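Local coordinates for protein putative exonuclease (Eubacterium rectale, PDB 3L0A) that binds a zinc ion through four cysteines and is probably a hydrolase, perhaps an exonuclease, of the PDDEXK nuclease clan, at residues 41-45 with 46-50; 63-67 with 68-72; 255-258 with 259-263. All blocks are in the same frame, centred on the assembly; numbering follows the deposited sequence.

Contact 1 of 3, residues 41-45 with 46-50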
HETATM    1  N   MSE A  41      13.968 -15.356 -23.655  1.00 20.90           N
HETATM    2  CA  MSE A  41      14.011 -15.978 -24.992  1.00 21.12           C
HETATM    3  C   MSE A  41      12.796 -15.528 -25.806  1.00 22.09           C
HETATM    4  O   MSE A  41      12.922 -15.231 -26.977  1.00 21.15           O
HETATM    5  CB  MSE A  41      14.032 -17.505 -24.878  1.00 21.22           C
HETATM    6  CG  MSE A  41      15.352 -18.072 -24.357  1.00 20.26           C
HETATM    7 SE   MSE A  41      16.816 -17.762 -25.565  0.75 16.18          SE
HETATM    8  CE  MSE A  41      16.498 -19.325 -26.685  1.00 13.71           C
ATOM      9  N   GLU A  42      11.625 -15.413 -25.174  1.00 23.32           N
ATOM     10  CA  GLU A  42      10.463 -14.853 -25.848  1.00 24.18           C
ATOM     11  C   GLU A  42      10.637 -13.372 -26.275  1.00 25.53           C
ATOM     12  O   GLU A  42      10.149 -12.971 -27.340  1.00 25.43           O
ATOM     13  CB  GLU A  42       9.234 -15.033 -24.969  1.00 24.86           C
ATOM     14  CG  GLU A  42       8.934 -16.490 -24.697  1.00 24.66           C
ATOM     15  CD  GLU A  42       8.683 -17.259 -25.961  1.00 25.59           C
ATOM     16  OE1 GLU A  42       7.604 -17.078 -26.552  1.00 25.75           O
ATOM     17  OE2 GLU A  42       9.552 -18.067 -26.369  1.00 26.23           O
ATOM     18  N   LYS A  43      11.344 -12.567 -25.481  1.00 27.07           N
ATOM     19  CA  LYS A  43      11.683 -11.182 -25.888  1.00 28.34           C
ATOM     20  C   LYS A  43      12.596 -11.128 -27.120  1.00 28.74           C
ATOM     21  O   LYS A  43      12.408 -10.271 -27.996  1.00 27.93           O
ATOM     22  CB  LYS A  43      12.341 -10.382 -24.747  1.00 28.87           C
ATOM     23  CG  LYS A  43      11.346  -9.686 -23.815  1.00 32.34           C
ATOM     24  CD  LYS A  43      12.064  -8.959 -22.618  1.00 36.25           C
ATOM     25  CE  LYS A  43      12.388  -7.459 -22.885  1.00 39.00           C
ATOM     26  NZ  LYS A  43      13.477  -6.883 -22.016  1.00 40.21           N
ATOM     27  N   LEU A  44      13.582 -12.029 -27.164  1.00 29.41           N
ATOM     28  CA  LEU A  44      14.512 -12.139 -28.286  1.00 30.48           C
ATOM     29  C   LEU A  44      13.823 -12.541 -29.588  1.00 31.24           C
ATOM     30  O   LEU A  44      14.021 -11.879 -30.601  1.00 31.42           O
ATOM     31  CB  LEU A  44      15.604 -13.163 -27.964  1.00 30.74           C
ATOM     32  CG  LEU A  44      16.615 -12.776 -26.893  1.00 30.66           C
ATOM     33  CD1 LEU A  44      17.216 -14.044 -26.279  1.00 30.91           C
ATOM     34  CD2 LEU A  44      17.696 -11.854 -27.497  1.00 30.46           C
ATOM     35  N   ASN A  45      13.048 -13.638 -29.545  1.00 32.47           N
ATOM     36  CA  ASN A  45      12.206 -14.117 -30.674  1.00 33.56           C
ATOM     37  C   ASN A  45      11.256 -13.058 -31.224  1.00 33.72           C
ATOM     38  O   ASN A  45      10.819 -13.148 -32.371  1.00 33.65           O
ATOM     39  CB  ASN A  45      11.248 -15.255 -30.240  1.00 34.40           C
ATOM     40  CG  ASN A  45      11.950 -16.523 -29.744  1.00 35.74           C
ATOM     41  OD1 ASN A  45      13.133 -16.777 -30.021  1.00 39.61           O
ATOM     42  ND2 ASN A  45      11.191 -17.335 -29.000  1.00 34.21           N
ATOM     43  N   GLY A  46      10.877 -12.103 -30.375  1.00 34.19           N
ATOM     44  CA  GLY A  46       9.835 -11.136 -30.715  1.00 34.63           C
ATOM     45  C   GLY A  46       8.421 -11.655 -30.494  1.00 35.06           C
ATOM     46  O   GLY A  46       7.481 -11.150 -31.084  1.00 35.07           O
ATOM     47  N   ARG A  47       8.260 -12.656 -29.636  1.00 35.80           N
ATOM     48  CA  ARG A  47       6.930 -13.215 -29.359  1.00 36.72           C
ATOM     49  C   ARG A  47       6.330 -12.678 -28.067  1.00 36.62           C
ATOM     50  O   ARG A  47       5.184 -12.987 -27.742  1.00 36.82           O
ATOM     51  CB  ARG A  47       7.002 -14.735 -29.310  1.00 36.80           C
ATOM     52  CG  ARG A  47       7.654 -15.301 -30.537  1.00 39.04           C
ATOM     53  CD  ARG A  47       7.394 -16.769 -30.686  1.00 40.88           C
ATOM     54  NE  ARG A  47       7.905 -17.488 -29.534  1.00 43.75           N
ATOM     55  CZ  ARG A  47       7.948 -18.810 -29.437  1.00 48.73           C
ATOM     56  NH1 ARG A  47       7.522 -19.589 -30.440  1.00 50.27           N
ATOM     57  NH2 ARG A  47       8.430 -19.373 -28.330  1.00 50.01           N
ATOM     58  N   TRP A  48       7.120 -11.886 -27.340  1.00 36.49           N
ATOM     59  CA  TRP A  48       6.666 -11.171 -26.168  1.00 36.43           C
ATOM     60  C   TRP A  48       7.269  -9.765 -26.190  1.00 37.65           C
ATOM     61  O   TRP A  48       8.502  -9.652 -26.171  1.00 38.13           O
ATOM     62  CB  TRP A  48       7.095 -11.906 -24.896  1.00 35.83           C
ATOM     63  CG  TRP A  48       6.508 -11.277 -23.703  1.00 33.53           C
ATOM     64  CD1 TRP A  48       7.120 -10.444 -22.844  1.00 32.11           C
ATOM     65  CD2 TRP A  48       5.153 -11.377 -23.273  1.00 32.85           C
ATOM     66  NE1 TRP A  48       6.241 -10.015 -21.883  1.00 30.18           N
ATOM     67  CE2 TRP A  48       5.021 -10.584 -22.130  1.00 32.49           C
ATOM     68  CE3 TRP A  48       4.037 -12.077 -23.745  1.00 34.07           C
ATOM     69  CZ2 TRP A  48       3.810 -10.450 -21.446  1.00 33.28           C
ATOM     70  CZ3 TRP A  48       2.832 -11.950 -23.065  1.00 34.63           C
ATOM     71  CH2 TRP A  48       2.733 -11.144 -21.924  1.00 34.15           C
ATOM     72  N   GLU A  49       6.422  -8.722 -26.279  1.00 38.78           N
ATOM     73  CA  GLU A  49       6.830  -7.312 -25.999  1.00 40.14           C
ATOM     74  C   GLU A  49       6.119  -6.856 -24.719  1.00 41.41           C
ATOM     75  O   GLU A  49       4.925  -7.086 -24.565  1.00 41.43           O
ATOM     76  CB  GLU A  49       6.520  -6.350 -27.174  1.00 39.86           C
ATOM     77  N   ASP A  50       6.853  -6.235 -23.795  1.00 42.91           N
ATOM     78  CA  ASP A  50       6.275  -5.749 -22.539  1.00 44.32           C
ATOM     79  C   ASP A  50       5.306  -4.603 -22.797  1.00 44.94           C
ATOM     80  O   ASP A  50       5.547  -3.761 -23.687  1.00 45.29           O
ATOM     81  CB  ASP A  50       7.371  -5.222 -21.586  1.00 44.65           C
ATOM     82  CG  ASP A  50       8.292  -6.323 -21.072  1.00 45.68           C
ATOM     83  OD1 ASP A  50       7.727  -7.397 -20.719  1.00 46.83           O
ATOM     84  OD2 ASP A  50       9.550  -6.101 -21.021  1.00 42.65           O
TER
HETATM   85  O   HOH W   1       5.792 -15.249 -25.642  1.00 18.09           O
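E42, in the last turn of helix 37-45, clasps the guanidinium of R47, five residues on. Its OE2 takes R47 NH2 at 2.6 Å on the syn lone pair, in the guanidinium plane and nearly straight (168°), while OE1 receives R47 NE in a weaker, more bent bond of 3.0 Å. The two planes stay 53° apart. E42 CG stands anti to the carbonyl carbon (chi1 -61°) and the chain bends at chi2, which brings the carboxylate round to R47. A water gives a proton to E42 OE1 and, weakly, to R47 O. N45 lies alongside R47, with ND2 over a guanidinium face and 3.3 Å from R47 NE, a packing contact between two N-H donors, not a hydrogen bond.

In the backbone next to the ion pair the helix ends in a Schellman motif: R47 N bonds to E42 O, G46 N weakly to K43 O, and G46, as C-prime residue, takes a positive phi at which a CB would be jammed against N45 O. E42 O is gripped by both R47 N and W48 N. With an alanine at E42 the carboxylate is gone, and R47 would probably lose its counter-charge within this turn and rotate more freely.

W48 sets CB against E42 CB at 3.8 Å, and its indole meets K43 CG at the edge. W48 NE1 donates to D50 OD1, while D50 OD2 bonds to the hydroxyl of Y39. W48 and E42 also touch C246 of helix 245-250, which carries zinc ligand C247, and W48 packs on E201 of a second subunit.

Contact 2 of 3, residues 63-67 with 68-72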
ATOM      1  N   ASP A  63      15.497  11.357 -20.332  1.00 25.59           N
ATOM      2  CA  ASP A  63      16.669  11.101 -21.229  1.00 26.19           C
ATOM      3  C   ASP A  63      16.547  11.930 -22.486  1.00 26.09           C
ATOM      4  O   ASP A  63      17.482  12.603 -22.952  1.00 26.75           O
ATOM      5  CB  ASP A  63      16.721   9.649 -21.708  1.00 26.70           C
ATOM      6  CG  ASP A  63      17.336   8.725 -20.723  1.00 28.46           C
ATOM      7  OD1 ASP A  63      18.122   9.183 -19.875  1.00 29.81           O
ATOM      8  OD2 ASP A  63      17.033   7.518 -20.805  1.00 33.55           O
ATOM      9  N   SER A  64      15.363  11.851 -23.066  1.00 25.98           N
ATOM     10  CA  SER A  64      15.112  12.548 -24.285  1.00 25.76           C
ATOM     11  C   SER A  64      15.265  14.069 -24.156  1.00 24.66           C
ATOM     12  O   SER A  64      15.731  14.715 -25.100  1.00 24.08           O
ATOM     13  CB  SER A  64      13.756  12.209 -24.845  1.00 26.09           C
ATOM     14  OG  SER A  64      13.798  12.608 -26.204  1.00 29.39           O
ATOM     15  N   TYR A  65      14.872  14.637 -23.013  1.00 23.44           N
ATOM     16  CA  TYR A  65      15.094  16.082 -22.779  1.00 22.47           C
ATOM     17  C   TYR A  65      16.589  16.395 -22.906  1.00 22.99           C
ATOM     18  O   TYR A  65      16.958  17.302 -23.665  1.00 23.33           O
ATOM     19  CB  TYR A  65      14.551  16.577 -21.429  1.00 21.86           C
ATOM     20  CG  TYR A  65      14.948  17.999 -21.152  1.00 19.64           C
ATOM     21  CD1 TYR A  65      14.299  19.040 -21.751  1.00 18.75           C
ATOM     22  CD2 TYR A  65      16.014  18.283 -20.350  1.00 16.76           C
ATOM     23  CE1 TYR A  65      14.696  20.328 -21.539  1.00 19.79           C
ATOM     24  CE2 TYR A  65      16.405  19.540 -20.130  1.00 18.50           C
ATOM     25  CZ  TYR A  65      15.745  20.567 -20.736  1.00 19.63           C
ATOM     26  OH  TYR A  65      16.133  21.826 -20.514  1.00 16.44           O
ATOM     27  N   PHE A  66      17.449  15.628 -22.233  1.00 22.95           N
ATOM     28  CA  PHE A  66      18.882  15.941 -22.252  1.00 23.62           C
ATOM     29  C   PHE A  66      19.593  15.691 -23.584  1.00 24.24           C
ATOM     30  O   PHE A  66      20.590  16.372 -23.877  1.00 23.64           O
ATOM     31  CB  PHE A  66      19.594  15.245 -21.099  1.00 23.57           C
ATOM     32  CG  PHE A  66      19.213  15.796 -19.759  1.00 22.66           C
ATOM     33  CD1 PHE A  66      19.771  16.953 -19.283  1.00 23.23           C
ATOM     34  CD2 PHE A  66      18.292  15.174 -18.975  1.00 22.94           C
ATOM     35  CE1 PHE A  66      19.418  17.455 -18.034  1.00 23.41           C
ATOM     36  CE2 PHE A  66      17.939  15.690 -17.722  1.00 23.66           C
ATOM     37  CZ  PHE A  66      18.504  16.829 -17.275  1.00 22.30           C
ATOM     38  N   GLU A  67      19.065  14.763 -24.394  1.00 24.26           N
ATOM     39  CA  GLU A  67      19.609  14.437 -25.737  1.00 24.27           C
ATOM     40  C   GLU A  67      19.123  15.409 -26.811  1.00 24.69           C
ATOM     41  O   GLU A  67      19.728  15.489 -27.897  1.00 25.37           O
ATOM     42  CB  GLU A  67      19.252  12.970 -26.104  1.00 24.78           C
ATOM     43  CG  GLU A  67      19.669  12.431 -27.489  1.00 25.15           C
ATOM     44  CD  GLU A  67      19.213  10.967 -27.736  1.00 27.39           C
ATOM     45  OE1 GLU A  67      18.049  10.628 -27.416  1.00 29.40           O
ATOM     46  OE2 GLU A  67      20.019  10.152 -28.256  1.00 28.16           O
ATOM     47  N   GLY A  68      18.055  16.166 -26.522  1.00 24.60           N
ATOM     48  CA  GLY A  68      17.469  17.094 -27.509  1.00 24.35           C
ATOM     49  C   GLY A  68      16.676  16.339 -28.562  1.00 24.70           C
ATOM     50  O   GLY A  68      16.667  16.700 -29.741  1.00 24.75           O
ATOM     51  N   SER A  69      16.024  15.280 -28.113  1.00 24.12           N
ATOM     52  CA  SER A  69      15.231  14.417 -28.966  1.00 24.76           C
ATOM     53  C   SER A  69      13.805  14.303 -28.400  1.00 24.63           C
ATOM     54  O   SER A  69      13.146  13.293 -28.603  1.00 24.72           O
ATOM     55  CB  SER A  69      15.863  13.000 -29.009  1.00 24.72           C
ATOM     56  OG  SER A  69      15.793  12.336 -27.729  1.00 23.52           O
ATOM     57  N   LEU A  70      13.357  15.330 -27.672  1.00 24.81           N
ATOM     58  CA  LEU A  70      12.077  15.298 -26.977  1.00 24.24           C
ATOM     59  C   LEU A  70      10.905  15.379 -27.942  1.00 24.90           C
ATOM     60  O   LEU A  70       9.877  14.727 -27.714  1.00 23.90           O
ATOM     61  CB  LEU A  70      11.989  16.445 -25.971  1.00 23.83           C
ATOM     62  CG  LEU A  70      10.848  16.455 -24.946  1.00 22.62           C
ATOM     63  CD1 LEU A  70      10.664  15.109 -24.241  1.00 18.52           C
ATOM     64  CD2 LEU A  70      11.143  17.537 -23.931  1.00 21.53           C
ATOM     65  N   ASP A  71      11.038  16.175 -29.007  1.00 25.66           N
ATOM     66  CA  ASP A  71       9.931  16.334 -29.974  1.00 26.70           C
ATOM     67  C   ASP A  71       9.557  14.982 -30.541  1.00 27.18           C
ATOM     68  O   ASP A  71       8.371  14.665 -30.676  1.00 27.18           O
ATOM     69  CB  ASP A  71      10.298  17.274 -31.135  1.00 27.47           C
ATOM     70  CG  ASP A  71       9.085  17.649 -31.990  1.00 28.67           C
ATOM     71  OD1 ASP A  71       8.220  18.403 -31.505  1.00 32.15           O
ATOM     72  OD2 ASP A  71       8.974  17.187 -33.147  1.00 31.99           O
ATOM     73  N   GLN A  72      10.582  14.207 -30.894  1.00 27.85           N
ATOM     74  CA  GLN A  72      10.384  12.917 -31.513  1.00 27.94           C
ATOM     75  C   GLN A  72       9.963  11.904 -30.496  1.00 27.31           C
ATOM     76  O   GLN A  72       9.175  11.033 -30.823  1.00 28.09           O
ATOM     77  CB  GLN A  72      11.631  12.425 -32.256  1.00 28.46           C
ATOM     78  CG  GLN A  72      11.340  11.232 -33.216  1.00 30.04           C
ATOM     79  CD  GLN A  72      10.265  11.541 -34.300  1.00 31.64           C
ATOM     80  OE1 GLN A  72      10.360  12.540 -35.048  1.00 31.41           O
ATOM     81  NE2 GLN A  72       9.226  10.684 -34.367  1.00 30.67           N
TER
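A Schellman motif closes helix 54-67 here and turns the chain into helix 70-76, with G68 at the positive-phi position. S69 N donates to S64 O at 3.1 Å in a nearly straight bond (167°), and G68 N bonds to Y65 O at 3.3 Å. At G68 a CB would run into E67 O. On one flank of the turn S64 and E67 gather round the S69 hydroxyl. S69 holds OG between its backbone N and carbonyl carbon (chi1 67°), turned back toward the first helix, where it lies 2.5 Å from S64 OG; either hydroxyl could be the donor, and the position of S64 OG is less certain. E67, its chain extended beyond CG, brings OE1 to 2.8 Å from S69 OG. L70 meets Y65 on the apolar flank: L70 CD2 sits at the ring edge, 4.1 Å from Y65 CD1. The Y65 hydroxyl bonds to E102, and its side chain packs on I98, both of helix 89-102; E67 touches Q116 of strand 114-123. S69 occupies the N-cap position of helix 70-76, yet its hydroxyl faces S64 and E67 and makes no capping bond, consistent with the junction relying mainly on the backbone bonds of the first helix's end, with L70 and Y65 adding a small apolar contact.

Contact 3 of 3, residues 255-258 with 259-263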
ATOM      1  N   LYS A 255      -2.410 -30.433 -15.543  1.00 19.83           N
ATOM      2  CA  LYS A 255      -2.547 -31.155 -14.285  1.00 20.57           C
ATOM      3  C   LYS A 255      -2.884 -30.247 -13.127  1.00 19.73           C
ATOM      4  O   LYS A 255      -2.580 -29.054 -13.163  1.00 21.39           O
ATOM      5  CB  LYS A 255      -1.277 -31.992 -14.011  1.00 21.36           C
ATOM      6  CG  LYS A 255       0.062 -31.205 -14.129  1.00 24.59           C
ATOM      7  CD  LYS A 255       1.261 -32.151 -14.499  1.00 27.74           C
ATOM      8  CE  LYS A 255       1.465 -32.479 -16.033  1.00 29.54           C
ATOM      9  NZ  LYS A 255       1.122 -33.892 -16.455  1.00 29.58           N
ATOM     10  N   PRO A 256      -3.555 -30.789 -12.122  1.00 19.04           N
ATOM     11  CA  PRO A 256      -3.879 -30.042 -10.919  1.00 18.60           C
ATOM     12  C   PRO A 256      -2.673 -29.819 -10.046  1.00 19.03           C
ATOM     13  O   PRO A 256      -1.885 -30.740  -9.903  1.00 20.03           O
ATOM     14  CB  PRO A 256      -4.855 -30.962 -10.185  1.00 18.81           C
ATOM     15  CG  PRO A 256      -4.655 -32.303 -10.713  1.00 18.97           C
ATOM     16  CD  PRO A 256      -4.066 -32.170 -12.079  1.00 18.35           C
ATOM     17  N   ILE A 257      -2.500 -28.609  -9.492  1.00 18.62           N
ATOM     18  CA  ILE A 257      -1.642 -28.447  -8.332  1.00 18.14           C
ATOM     19  C   ILE A 257      -2.403 -28.722  -7.031  1.00 18.64           C
ATOM     20  O   ILE A 257      -3.583 -29.097  -7.050  1.00 20.45           O
ATOM     21  CB  ILE A 257      -0.871 -27.068  -8.305  1.00 17.98           C
ATOM     22  CG1 ILE A 257      -1.793 -25.864  -8.202  1.00 17.35           C
ATOM     23  CG2 ILE A 257       0.034 -26.927  -9.494  1.00 16.41           C
ATOM     24  CD1 ILE A 257      -1.008 -24.519  -8.014  1.00 14.85           C
ATOM     25  N   SER A 258      -1.703 -28.640  -5.900  1.00 18.54           N
ATOM     26  CA  SER A 258      -2.303 -28.852  -4.580  1.00 18.04           C
ATOM     27  C   SER A 258      -1.709 -27.785  -3.669  1.00 18.11           C
ATOM     28  O   SER A 258      -0.903 -26.986  -4.135  1.00 19.44           O
ATOM     29  CB  SER A 258      -1.895 -30.221  -4.046  1.00 17.75           C
ATOM     30  OG  SER A 258      -0.519 -30.218  -3.660  1.00 16.08           O
ATOM     31  N   ILE A 259      -2.031 -27.810  -2.376  1.00 17.94           N
ATOM     32  CA  ILE A 259      -1.398 -26.877  -1.378  1.00 18.22           C
ATOM     33  C   ILE A 259       0.112 -27.086  -1.283  1.00 17.83           C
ATOM     34  O   ILE A 259       0.836 -26.103  -1.116  1.00 15.52           O
ATOM     35  CB  ILE A 259      -2.039 -27.034   0.046  1.00 17.99           C
ATOM     36  CG1 ILE A 259      -3.422 -26.372   0.068  1.00 17.88           C
ATOM     37  CG2 ILE A 259      -1.104 -26.501   1.134  1.00 19.66           C
ATOM     38  CD1 ILE A 259      -4.414 -26.969   1.038  1.00 15.74           C
HETATM   39  N   MSE A 260       0.599 -28.345  -1.380  1.00 17.40           N
HETATM   40  CA  MSE A 260       2.081 -28.568  -1.389  1.00 18.89           C
HETATM   41  C   MSE A 260       2.761 -27.631  -2.398  1.00 19.75           C
HETATM   42  O   MSE A 260       3.778 -26.976  -2.112  1.00 19.35           O
HETATM   43  CB  MSE A 260       2.492 -30.004  -1.752  1.00 18.82           C
HETATM   44  CG  MSE A 260       2.148 -31.090  -0.762  1.00 18.84           C
HETATM   45 SE   MSE A 260       2.215 -30.591   1.076  0.75 25.87          SE
HETATM   46  CE  MSE A 260       0.631 -31.570   1.303  1.00 11.64           C
ATOM     47  N   ASP A 261       2.188 -27.553  -3.593  1.00 20.74           N
ATOM     48  CA  ASP A 261       2.761 -26.689  -4.636  1.00 22.06           C
ATOM     49  C   ASP A 261       2.829 -25.223  -4.241  1.00 22.64           C
ATOM     50  O   ASP A 261       3.757 -24.529  -4.618  1.00 24.21           O
ATOM     51  CB  ASP A 261       1.987 -26.834  -5.922  1.00 22.01           C
ATOM     52  CG  ASP A 261       2.157 -28.201  -6.521  1.00 22.10           C
ATOM     53  OD1 ASP A 261       3.263 -28.434  -7.060  1.00 23.64           O
ATOM     54  OD2 ASP A 261       1.227 -29.028  -6.396  1.00 18.06           O
ATOM     55  N   LEU A 262       1.848 -24.745  -3.489  1.00 23.56           N
ATOM     56  CA  LEU A 262       1.854 -23.334  -3.038  1.00 24.20           C
ATOM     57  C   LEU A 262       2.878 -23.059  -1.929  1.00 25.06           C
ATOM     58  O   LEU A 262       3.399 -21.951  -1.871  1.00 25.40           O
ATOM     59  CB  LEU A 262       0.457 -22.895  -2.554  1.00 23.71           C
ATOM     60  CG  LEU A 262      -0.684 -23.198  -3.531  1.00 23.45           C
ATOM     61  CD1 LEU A 262      -2.023 -23.136  -2.836  1.00 22.03           C
ATOM     62  CD2 LEU A 262      -0.577 -22.264  -4.727  1.00 19.35           C
ATOM     63  N   THR A 263       3.123 -24.034  -1.040  1.00 26.48           N
ATOM     64  CA  THR A 263       4.043 -23.854   0.105  1.00 27.97           C
ATOM     65  C   THR A 263       5.447 -24.429  -0.114  1.00 29.88           C
ATOM     66  O   THR A 263       6.288 -24.338   0.786  1.00 30.22           O
ATOM     67  CB  THR A 263       3.499 -24.479   1.405  1.00 27.83           C
ATOM     68  OG1 THR A 263       3.357 -25.898   1.231  1.00 25.28           O
ATOM     69  CG2 THR A 263       2.167 -23.855   1.793  1.00 27.45           C
TER
HETATM   70  O   HOH W   2       0.541 -31.377  -6.179  1.00 12.23           O
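I257 lays its CB over the carboxylate end of D261, 3.4 Å from OD2, with CG2 over the face of the same carboxylate, 3.9 Å from D261 CG. I257 CD1, at the end of the other branch, touches L262 CD2 at 4.0 Å, the two side chains crossing at about a right angle; chi1 of 64° divides the branches, CG1 between the backbone N and the carbonyl carbon for L262, CG2 beside the N for D261. D261 turns back toward the strand, and OD2 accepts S258 N at 3.0 Å on its anti lone pair. S258 OG takes the N-H of M260 at 3.2 Å, a weak and strongly bent bond (121°), and D261 N bonds weakly to S258 O. A water 2.5 Å from D261 OD2 donates to it and also bonds to S258 OG. The bonds give partners, two of them weak, to N-H groups at the helix start, which lack acceptors from a preceding turn, and the acid's negative charge there is likely to suit the helix dipole. I257 and S258 also pair in a parallel beta ladder with a strand of a second subunit, and I257 packs on I207 of that subunit. S258 as N-cap and D261 three residues on form a capping box, a common helix-start motif, with the serine's weak bond going to M260 N, here where an intersubunit strand passes into helix 259-263.

In the fold
All three contacts are local, made where a helix starts or stops. Contacts 1 and 2 lie at the surface and share one answer to a helix end, a Schellman motif with glycine, on helices that follow each other in the chain; their centres are about 27 Å apart. Their side-chain chemistry differs: an ion pair near the zinc site in contact 1, two serine hydroxyls and a carboxylate away from it in contact 2. Contact 3, partly buried, does the reverse, opening a helix with a capping box. Its centre is about 34 Å from that of the chain, and a second subunit supplies much of its surroundings, whereas no other chain touches contact 2.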